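Nicotinate phosphoribosyltransferase (Vibrio cholerae, PDB 4HL7) probably catalyses the ATP-coupled formation of nicotinate ribonucleotide from nicotinate and phosphoribosyl diphosphate, the nicotinate-salvaging step of NAD biosynthesis. Local coordinates at residues 11-16 with 132-137; 94-99 with 125-130; 384-389 with 400-405. All blocks are in the same frame, centred on the assembly; numbering follows the deposited sequence.

Contact 1: 11-16 with 132-137; sequences HIIRSL and ETLVMA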
loop_
_atom_site.group_PDB
_atom_site.type_symbol
_atom_site.label_atom_id
_atom_site.label_comp_id
_atom_site.label_asym_id
_atom_site.label_seq_id
_atom_site.Cartn_x
_atom_site.Cartn_y
_atom_site.Cartn_z
ATOM N N HIS A 11 14.529 17.118 4.554
ATOM C CA HIS A 11 13.281 16.997 3.794
ATOM C C HIS A 11 12.561 15.707 4.181
ATOM O O HIS A 11 13.196 14.659 4.337
ATOM C CB HIS A 11 13.591 17.060 2.291
ATOM C CG HIS A 11 14.763 16.186 1.863
ATOM N ND1 HIS A 11 15.615 15.605 2.756
ATOM C CD2 HIS A 11 15.210 15.797 0.588
ATOM C CE1 HIS A 11 16.547 14.879 2.094
ATOM N NE2 HIS A 11 16.301 14.987 0.768
ATOM N N ILE A 12 11.251 15.811 4.415
ATOM C CA ILE A 12 10.380 14.650 4.714
ATOM C C ILE A 12 10.217 13.853 3.402
ATOM O O ILE A 12 10.625 12.705 3.317
ATOM C CB ILE A 12 9.018 15.129 5.309
ATOM C CG1 ILE A 12 9.273 15.780 6.695
ATOM C CG2 ILE A 12 7.992 13.981 5.316
ATOM C CD1 ILE A 12 8.026 16.310 7.375
ATOM N N ILE A 13 9.689 14.494 2.379
ATOM C CA ILE A 13 9.524 13.846 1.080
ATOM C C ILE A 13 10.763 14.144 0.216
ATOM O O ILE A 13 11.169 15.301 0.055
ATOM C CB ILE A 13 8.224 14.307 0.375
ATOM C CG1 ILE A 13 6.986 14.011 1.284
ATOM C CG2 ILE A 13 8.128 13.696 -1.017
ATOM C CD1 ILE A 13 6.697 12.537 1.544
ATOM N N ARG A 14 11.367 13.106 -0.328
ATOM C CA ARG A 14 12.702 13.267 -0.913
ATOM C C ARG A 14 12.651 13.680 -2.389
ATOM O O ARG A 14 13.584 14.264 -2.885
ATOM C CB ARG A 14 13.435 11.972 -0.737
ATOM C CG ARG A 14 13.571 11.700 0.757
ATOM C CD ARG A 14 14.927 11.342 1.083
ATOM N NE ARG A 14 15.153 11.342 2.528
ATOM C CZ ARG A 14 16.259 10.869 3.052
ATOM N NH1 ARG A 14 17.199 10.379 2.242
ATOM N NH2 ARG A 14 16.431 10.879 4.369
ATOM N N SER A 15 11.569 13.323 -3.063
ATOM C CA SER A 15 11.356 13.589 -4.517
ATOM C C SER A 15 9.974 13.067 -4.847
ATOM O O SER A 15 9.333 12.429 -3.997
ATOM C CB SER A 15 12.394 12.876 -5.396
ATOM O OG SER A 15 12.123 11.474 -5.562
ATOM N N LEU A 16 9.496 13.290 -6.076
ATOM C CA LEU A 16 8.173 12.739 -6.433
ATOM C C LEU A 16 8.279 11.261 -6.798
ATOM O O LEU A 16 7.279 10.635 -7.211
ATOM C CB LEU A 16 7.528 13.540 -7.593
ATOM C CG LEU A 16 6.863 14.899 -7.263
ATOM C CD1 LEU A 16 6.200 15.482 -8.506
ATOM C CD2 LEU A 16 5.854 14.811 -6.105
ATOM N N GLU A 132 -1.591 9.792 -1.858
ATOM C CA GLU A 132 -1.772 8.852 -0.742
ATOM C C GLU A 132 -0.538 8.606 0.103
ATOM O O GLU A 132 -0.591 8.834 1.338
ATOM C CB GLU A 132 -2.318 7.485 -1.281
ATOM C CG GLU A 132 -2.376 6.396 -0.226
ATOM C CD GLU A 132 -2.987 5.110 -0.759
ATOM O OE1 GLU A 132 -3.614 5.162 -1.824
ATOM O OE2 GLU A 132 -2.887 4.082 -0.042
ATOM N N THR A 133 0.546 8.092 -0.487
ATOM C CA THR A 133 1.705 7.707 0.355
ATOM C C THR A 133 2.482 8.927 0.778
ATOM O O THR A 133 3.214 8.853 1.744
ATOM C CB THR A 133 2.657 6.608 -0.225
ATOM O OG1 THR A 133 3.473 7.110 -1.274
ATOM C CG2 THR A 133 1.838 5.353 -0.649
ATOM N N LEU A 134 2.425 10.011 -0.022
ATOM C CA LEU A 134 3.124 11.244 0.360
ATOM C C LEU A 134 2.462 11.821 1.610
ATOM O O LEU A 134 3.144 12.258 2.547
ATOM C CB LEU A 134 3.086 12.297 -0.766
ATOM C CG LEU A 134 3.678 11.823 -2.091
ATOM C CD1 LEU A 134 3.413 12.843 -3.215
ATOM C CD2 LEU A 134 5.156 11.480 -1.931
ATOM N N VAL A 135 1.131 11.860 1.598
ATOM C CA VAL A 135 0.404 12.398 2.742
ATOM C C VAL A 135 0.618 11.481 3.945
ATOM O O VAL A 135 0.876 11.952 5.028
ATOM C CB VAL A 135 -1.122 12.614 2.438
ATOM C CG1 VAL A 135 -1.882 13.034 3.719
ATOM C CG2 VAL A 135 -1.316 13.676 1.335
HETATM N N MSE A 136 0.557 10.164 3.751
HETATM C CA MSE A 136 0.742 9.234 4.931
HETATM C C MSE A 136 2.104 9.400 5.505
HETATM O O MSE A 136 2.227 9.499 6.709
HETATM C CB MSE A 136 0.425 7.787 4.509
HETATM C CG MSE A 136 -1.047 7.727 4.261
HETATM SE SE MSE A 136 -1.436 5.919 3.533
HETATM C CE MSE A 136 -1.142 4.897 5.202
ATOM N N ALA A 137 3.140 9.556 4.643
ATOM C CA ALA A 137 4.561 9.695 5.089
ATOM C C ALA A 137 4.803 10.984 5.826
ATOM O O ALA A 137 5.593 11.042 6.804
ATOM C CB ALA A 137 5.539 9.556 3.926
#
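The N-terminal arm of the chain packs here against helix 131-147: I12, I13 and L16, in an irregular loop, meet L134 and A137, which lie one turn apart on the helix. No hydrogen bond crosses the interface, so the evidence for it is steric, with 213 Å² buried in total over mostly buried residues.

I13 carries most of the loop side. Its CG2 approaches CD2 of L134 at 3.8 Å, and its CD1 lies 3.9 Å from that same L134 CD2, so the leucine methyl rests against both branches of the isoleucine. The second torsion of I13 contributes to this: at chi2 -65° CD1 is folded back beside CA, between CA and CG2, and both CD1 and CG2 face the leucine methyl. The two side chains cross at about a right angle. From there CD1 of I13 reaches past the leucine to the helix backbone, 3.7 Å from O of L134, and touches CB of A137 at 4.0 Å.

Either side of I13 the contact is lighter. CG2 of I12 lies 4.1 Å from O of A137, and the I12 side chain also touches E141, V142 and R145 further along the helix. At the other end CD2 of L16 faces CD1 of L134 at 4.3 Å. The polar residues of the arm turn elsewhere: R14 NE bonds to S192 and S15 OG to H217. Away from the arm, E132 forms salt bridges to K23 and R187.

The result is apolar loop-on-helix packing, in which an N-terminal arm without regular structure is laid along helix 131-147, whose segment 132-137 falls in the N-terminal family region of nicotinate phosphoribosyltransferases.

Contact 2: 94-99 with 125-130; sequences RYFHFV and WRDTIL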
loop_
_atom_site.group_PDB
_atom_site.type_symbol
_atom_site.label_atom_id
_atom_site.label_comp_id
_atom_site.label_asym_id
_atom_site.label_seq_id
_atom_site.Cartn_x
_atom_site.Cartn_y
_atom_site.Cartn_z
ATOM N N ARG A 94 6.497 15.644 -17.169
ATOM C CA ARG A 94 7.418 16.791 -17.264
ATOM C C ARG A 94 6.771 18.119 -16.880
ATOM O O ARG A 94 7.463 19.030 -16.431
ATOM C CB ARG A 94 8.041 16.893 -18.677
ATOM C CG ARG A 94 9.422 16.239 -18.787
ATOM C CD ARG A 94 10.105 16.514 -20.131
ATOM N NE ARG A 94 9.596 15.616 -21.169
ATOM C CZ ARG A 94 10.194 14.486 -21.537
ATOM N NH1 ARG A 94 11.341 14.124 -20.948
ATOM N NH2 ARG A 94 9.656 13.720 -22.499
ATOM N N TYR A 95 5.459 18.226 -17.060
ATOM C CA TYR A 95 4.732 19.393 -16.657
ATOM C C TYR A 95 3.851 19.142 -15.408
ATOM O O TYR A 95 3.231 20.066 -14.907
ATOM C CB TYR A 95 3.946 20.094 -17.858
ATOM C CG TYR A 95 2.939 19.249 -18.648
ATOM C CD1 TYR A 95 1.653 19.001 -18.160
ATOM C CD2 TYR A 95 3.266 18.739 -19.898
ATOM C CE1 TYR A 95 0.757 18.197 -18.861
ATOM C CE2 TYR A 95 2.382 17.982 -20.614
ATOM C CZ TYR A 95 1.130 17.717 -20.104
ATOM O OH TYR A 95 0.284 16.940 -20.782
ATOM N N PHE A 96 3.790 17.911 -14.895
ATOM C CA PHE A 96 2.787 17.629 -13.835
ATOM C C PHE A 96 3.165 18.279 -12.485
ATOM O O PHE A 96 4.312 18.170 -12.037
ATOM C CB PHE A 96 2.604 16.123 -13.583
ATOM C CG PHE A 96 1.679 15.831 -12.454
ATOM C CD1 PHE A 96 0.292 15.922 -12.637
ATOM C CD2 PHE A 96 2.164 15.519 -11.190
ATOM C CE1 PHE A 96 -0.568 15.701 -11.580
ATOM C CE2 PHE A 96 1.283 15.298 -10.139
ATOM C CZ PHE A 96 -0.074 15.389 -10.340
ATOM N N HIS A 97 2.162 18.875 -11.820
ATOM C CA HIS A 97 2.274 19.138 -10.401
ATOM C C HIS A 97 0.949 19.126 -9.665
ATOM O O HIS A 97 -0.128 19.167 -10.276
ATOM C CB HIS A 97 3.020 20.461 -10.159
ATOM C CG HIS A 97 2.313 21.684 -10.723
ATOM N ND1 HIS A 97 1.203 22.212 -10.151
ATOM C CD2 HIS A 97 2.659 22.538 -11.775
ATOM C CE1 HIS A 97 0.829 23.331 -10.831
ATOM N NE2 HIS A 97 1.725 23.523 -11.826
ATOM N N PHE A 98 1.031 19.007 -8.347
ATOM C CA PHE A 98 -0.143 19.023 -7.473
ATOM C C PHE A 98 -0.694 20.459 -7.337
ATOM O O PHE A 98 0.064 21.432 -7.472
ATOM C CB PHE A 98 0.276 18.550 -6.099
ATOM C CG PHE A 98 0.640 17.071 -6.013
ATOM C CD1 PHE A 98 -0.299 16.106 -6.294
ATOM C CD2 PHE A 98 1.910 16.678 -5.541
ATOM C CE1 PHE A 98 -0.008 14.741 -6.119
ATOM C CE2 PHE A 98 2.210 15.324 -5.340
ATOM C CZ PHE A 98 1.234 14.347 -5.674
ATOM N N VAL A 99 -1.993 20.574 -7.079
ATOM C CA VAL A 99 -2.598 21.852 -6.639
ATOM C C VAL A 99 -3.272 21.657 -5.260
ATOM O O VAL A 99 -4.515 21.558 -5.187
ATOM C CB VAL A 99 -3.603 22.369 -7.686
ATOM C CG1 VAL A 99 -3.954 23.845 -7.371
ATOM C CG2 VAL A 99 -2.999 22.239 -9.102
ATOM N N TRP A 125 -8.773 11.496 -10.758
ATOM C CA TRP A 125 -8.055 10.315 -10.283
ATOM C C TRP A 125 -6.606 10.381 -10.701
ATOM O O TRP A 125 -5.710 10.155 -9.874
ATOM C CB TRP A 125 -8.782 9.087 -10.848
ATOM C CG TRP A 125 -8.482 7.808 -10.148
ATOM C CD1 TRP A 125 -7.783 7.594 -8.942
ATOM C CD2 TRP A 125 -8.948 6.492 -10.569
ATOM N NE1 TRP A 125 -7.790 6.216 -8.625
ATOM C CE2 TRP A 125 -8.482 5.532 -9.558
ATOM C CE3 TRP A 125 -9.689 6.033 -11.648
ATOM C CZ2 TRP A 125 -8.736 4.164 -9.677
ATOM C CZ3 TRP A 125 -9.973 4.637 -11.737
ATOM C CH2 TRP A 125 -9.494 3.743 -10.782
ATOM N N ARG A 126 -6.331 10.791 -11.963
ATOM C CA ARG A 126 -4.932 10.879 -12.403
ATOM C C ARG A 126 -4.119 11.928 -11.575
ATOM O O ARG A 126 -2.987 11.710 -11.264
ATOM C CB ARG A 126 -4.877 11.256 -13.868
ATOM C CG ARG A 126 -3.454 11.286 -14.474
ATOM C CD ARG A 126 -3.425 12.311 -15.620
ATOM N NE ARG A 126 -2.151 12.278 -16.338
ATOM C CZ ARG A 126 -1.159 13.137 -16.185
ATOM N NH1 ARG A 126 -1.270 14.201 -15.391
ATOM N NH2 ARG A 126 -0.063 12.944 -16.890
ATOM N N ASP A 127 -4.722 13.034 -11.234
ATOM C CA ASP A 127 -4.014 14.112 -10.577
ATOM C C ASP A 127 -3.907 13.992 -9.055
ATOM O O ASP A 127 -3.090 14.719 -8.419
ATOM C CB ASP A 127 -4.592 15.408 -10.995
ATOM C CG ASP A 127 -4.373 15.642 -12.534
ATOM O OD1 ASP A 127 -4.974 16.526 -13.036
ATOM O OD2 ASP A 127 -3.629 14.861 -13.182
ATOM N N THR A 128 -4.673 13.066 -8.497
ATOM C CA THR A 128 -4.712 12.909 -7.008
ATOM C C THR A 128 -4.140 11.573 -6.543
ATOM O O THR A 128 -3.903 11.406 -5.337
ATOM C CB THR A 128 -6.102 13.119 -6.395
ATOM O OG1 THR A 128 -7.036 12.153 -6.888
ATOM C CG2 THR A 128 -6.634 14.579 -6.637
ATOM N N ILE A 129 -3.972 10.631 -7.477
ATOM C CA ILE A 129 -3.565 9.274 -7.061
ATOM C C ILE A 129 -2.195 9.264 -6.339
ATOM O O ILE A 129 -1.965 8.459 -5.451
ATOM C CB ILE A 129 -3.613 8.235 -8.212
ATOM C CG1 ILE A 129 -3.251 6.831 -7.649
ATOM C CG2 ILE A 129 -2.650 8.593 -9.305
ATOM C CD1 ILE A 129 -3.745 5.699 -8.460
ATOM N N LEU A 130 -1.293 10.175 -6.709
ATOM C CA LEU A 130 0.002 10.187 -6.051
ATOM C C LEU A 130 0.019 10.694 -4.600
ATOM O O LEU A 130 1.024 10.490 -3.915
ATOM C CB LEU A 130 1.054 10.941 -6.877
ATOM C CG LEU A 130 1.293 10.447 -8.310
ATOM C CD1 LEU A 130 2.451 11.230 -8.916
ATOM C CD2 LEU A 130 1.518 8.935 -8.361
#
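The rings of F96 and F98 present their edges to D127 on the short helix 125-128. At the F96 edge, O of D127 lies in the ring plane, 3.6 Å from CZ, while the carboxylate oxygen OD2 of D127 stands near the plane at 3.6 Å from CE1. The edge of F98 meets the same carbonyl, D127 O being 3.8 Å from its CD1, and then CB of L130, 3.6 Å from its CZ. One face of F98 receives CE2 of F96, above the plane and displaced toward the rim. Oxygens placed beside C-H edges are consistent with a weak electrostatic attraction, since ring hydrogens carry slight positive charge.

R126 approaches the F96 ring obliquely, its NH1 3.6 Å from CD1 with the ring and guanidinium planes 70° apart, so the geometry gives no parallel stack. What orients the guanidinium is polar: OD2 of D127 lies in its plane, and NH1 of R126 donates to that OD2 at 3.3 Å with an angle of 162° at the hydrogen, completing a salt bridge between chain neighbours. NE of R126 bonds to ND1 of H31, giving the group a second hold. F96 reaches both residues because its CG is anti to the backbone N (chi1 176°).

In the fold, 94-99 links helix 87-93 to helix 100-103, and F98 also stacks with Y131. Helix 125-128 follows strand 116-122; W125 and, just beyond the helix, I129 pack on helices 21-33 and 232-241, with W125 also touching strand 38-46.

Contact 3: 384-389 with 400-405; sequences PVAKIS and PIFLAN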
loop_
_atom_site.group_PDB
_atom_site.type_symbol
_atom_site.label_atom_id
_atom_site.label_comp_id
_atom_site.label_asym_id
_atom_site.label_seq_id
_atom_site.Cartn_x
_atom_site.Cartn_y
_atom_site.Cartn_z
ATOM N N PRO A 384 -20.468 6.013 -4.705
ATOM C CA PRO A 384 -19.720 5.290 -3.663
ATOM C C PRO A 384 -18.980 4.081 -4.220
ATOM O O PRO A 384 -19.436 3.467 -5.222
ATOM C CB PRO A 384 -20.814 4.750 -2.686
ATOM C CG PRO A 384 -22.119 5.238 -3.208
ATOM C CD PRO A 384 -21.922 5.809 -4.613
ATOM N N VAL A 385 -17.920 3.667 -3.540
ATOM C CA VAL A 385 -17.222 2.408 -3.875
ATOM C C VAL A 385 -16.855 1.764 -2.529
ATOM O O VAL A 385 -16.907 2.424 -1.490
ATOM C CB VAL A 385 -15.951 2.639 -4.734
ATOM C CG1 VAL A 385 -16.310 3.307 -6.074
ATOM C CG2 VAL A 385 -14.903 3.455 -3.934
ATOM N N ALA A 386 -16.572 0.478 -2.530
ATOM C CA ALA A 386 -16.384 -0.220 -1.228
ATOM C C ALA A 386 -15.353 -1.310 -1.288
ATOM O O ALA A 386 -15.100 -1.871 -2.330
ATOM C CB ALA A 386 -17.676 -0.806 -0.733
ATOM N N LYS A 387 -14.742 -1.580 -0.135
ATOM C CA LYS A 387 -13.911 -2.751 0.003
ATOM C C LYS A 387 -14.539 -3.622 1.065
ATOM O O LYS A 387 -14.962 -3.139 2.116
ATOM C CB LYS A 387 -12.497 -2.395 0.453
ATOM C CG LYS A 387 -11.599 -3.601 0.592
ATOM C CD LYS A 387 -10.208 -3.139 0.931
ATOM C CE LYS A 387 -9.479 -4.214 1.672
ATOM N NZ LYS A 387 -8.362 -3.556 2.395
ATOM N N ILE A 388 -14.586 -4.927 0.817
ATOM C CA ILE A 388 -15.238 -5.801 1.783
ATOM C C ILE A 388 -14.124 -6.518 2.600
ATOM O O ILE A 388 -13.990 -6.335 3.804
ATOM C CB ILE A 388 -16.181 -6.814 1.077
ATOM C CG1 ILE A 388 -17.367 -6.069 0.488
ATOM C CG2 ILE A 388 -16.797 -7.780 2.111
ATOM C CD1 ILE A 388 -18.115 -6.792 -0.594
ATOM N N SER A 389 -13.358 -7.303 1.864
ATOM C CA SER A 389 -12.182 -8.134 2.253
ATOM C C SER A 389 -12.559 -9.504 2.847
ATOM O O SER A 389 -13.748 -9.849 3.006
ATOM C CB SER A 389 -11.149 -7.401 3.139
ATOM O OG SER A 389 -11.491 -7.643 4.526
ATOM N N PRO A 400 -24.412 2.810 3.171
ATOM C CA PRO A 400 -24.649 1.404 3.535
ATOM C C PRO A 400 -25.573 0.657 2.524
ATOM O O PRO A 400 -25.504 -0.582 2.405
ATOM C CB PRO A 400 -25.343 1.509 4.904
ATOM C CG PRO A 400 -25.947 2.876 4.932
ATOM C CD PRO A 400 -24.921 3.741 4.197
ATOM N N ILE A 401 -26.415 1.399 1.821
ATOM C CA ILE A 401 -27.275 0.774 0.756
ATOM C C ILE A 401 -26.415 0.303 -0.402
ATOM O O ILE A 401 -26.597 -0.801 -0.942
ATOM C CB ILE A 401 -28.382 1.724 0.263
ATOM C CG1 ILE A 401 -29.256 2.174 1.426
ATOM C CG2 ILE A 401 -29.180 1.096 -0.903
ATOM C CD1 ILE A 401 -30.371 3.202 1.109
ATOM N N PHE A 402 -25.514 1.132 -0.858
ATOM C CA PHE A 402 -24.518 0.664 -1.851
ATOM C C PHE A 402 -23.782 -0.622 -1.430
ATOM O O PHE A 402 -23.623 -1.589 -2.229
ATOM C CB PHE A 402 -23.515 1.763 -2.207
ATOM C CG PHE A 402 -22.518 1.349 -3.212
ATOM C CD1 PHE A 402 -22.779 1.537 -4.599
ATOM C CD2 PHE A 402 -21.330 0.750 -2.831
ATOM C CE1 PHE A 402 -21.834 1.071 -5.551
ATOM C CE2 PHE A 402 -20.385 0.298 -3.781
ATOM C CZ PHE A 402 -20.652 0.477 -5.142
ATOM N N LEU A 403 -23.302 -0.641 -0.191
ATOM C CA LEU A 403 -22.526 -1.791 0.250
ATOM C C LEU A 403 -23.412 -3.044 0.288
ATOM O O LEU A 403 -22.958 -4.147 -0.148
ATOM C CB LEU A 403 -21.918 -1.502 1.639
ATOM C CG LEU A 403 -21.157 -2.685 2.235
ATOM C CD1 LEU A 403 -20.019 -3.217 1.340
ATOM C CD2 LEU A 403 -20.616 -2.351 3.645
ATOM N N ALA A 404 -24.645 -2.887 0.777
ATOM C CA ALA A 404 -25.601 -4.013 0.853
ATOM C C ALA A 404 -25.886 -4.555 -0.589
ATOM O O ALA A 404 -25.844 -5.780 -0.845
ATOM C CB ALA A 404 -26.892 -3.630 1.572
ATOM N N ASN A 405 -26.133 -3.642 -1.521
ATOM C CA ASN A 405 -26.319 -4.072 -2.904
ATOM C C ASN A 405 -25.101 -4.785 -3.519
ATOM O O ASN A 405 -25.225 -5.808 -4.207
ATOM C CB ASN A 405 -26.682 -2.847 -3.761
ATOM C CG ASN A 405 -27.012 -3.237 -5.163
ATOM O OD1 ASN A 405 -28.053 -3.864 -5.415
ATOM N ND2 ASN A 405 -26.144 -2.911 -6.060
#
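F402, on the first turn of helix 400-409, lies with one ring face against P384. Its CB touches CG of P384 at 3.9 Å. The next atom, CG of F402, sits 3.8 Å from CB of P384, and CD2 lies near that same CB. The ring then passes beneath the proline: P384 CB stands 4.2 Å from the ring centroid, only 25° off the normal, which defines a CH-pi contact over the face. Toward the tip the proline carbonyl takes over on the same face, O of P384 being 3.2 Å from CZ of F402 and offset toward the rim. CD1 is also near this oxygen, and CE1 of F402 comes within 3.4 Å of P384 O. CE2, on one flank, meets CA of V385 at 3.8 Å. With CG anti to the backbone N (chi1 -179°), the ring projects from the helix and runs along the extended backbone of 384-386.

L403 continues the interface. Its CD1 is 3.9 Å from CB of A386 and 4.0 Å from CG1 of I388, so one methyl bridges A386 and I388. A386 CB also lies near CE2 of F402, which places the alanine between consecutive side chains of the helix. No hydrogen bond joins the segments; 254 Å² is buried between them, mainly through apolar side chains and the proline carbonyl.

Polar bonds fix each partner separately. D399 OD1 accepts from F402 N at the start of the helix, and A386 N donates to Q239. V385 and K387 point away from helix 400-409, touching helix 232-241, where K387 meets H232, the predicted autophosphorylation site, unmodified here.

The arrangement is loop-on-helix packing: the chain leaves outermost strand 383-384 of the antiparallel sheet and passes between helices 232-241 and 400-409.

Contacts 1 and 2 are joined by apolar packing through F98. Their centres are 14 Å apart, and they meet directly at this ring, whose CE2 lies 3.5 Å from CD1 of L134 and 3.8 Å from CD2 of L16. In sequence contact 2 is nested inside the loop closed by contact 1, and helices 125-128 and 131-147 follow one another. Contact 3 stands apart, its centre 30 Å from that of contact 1 and 28 Å from that of contact 2; the nearest atoms are about 10 Å and 8 Å away. Helix 232-241, bearing the predicted phosphohistidine H232, is touched by segment 125-130 of contact 2 and by segment 384-389 of contact 3.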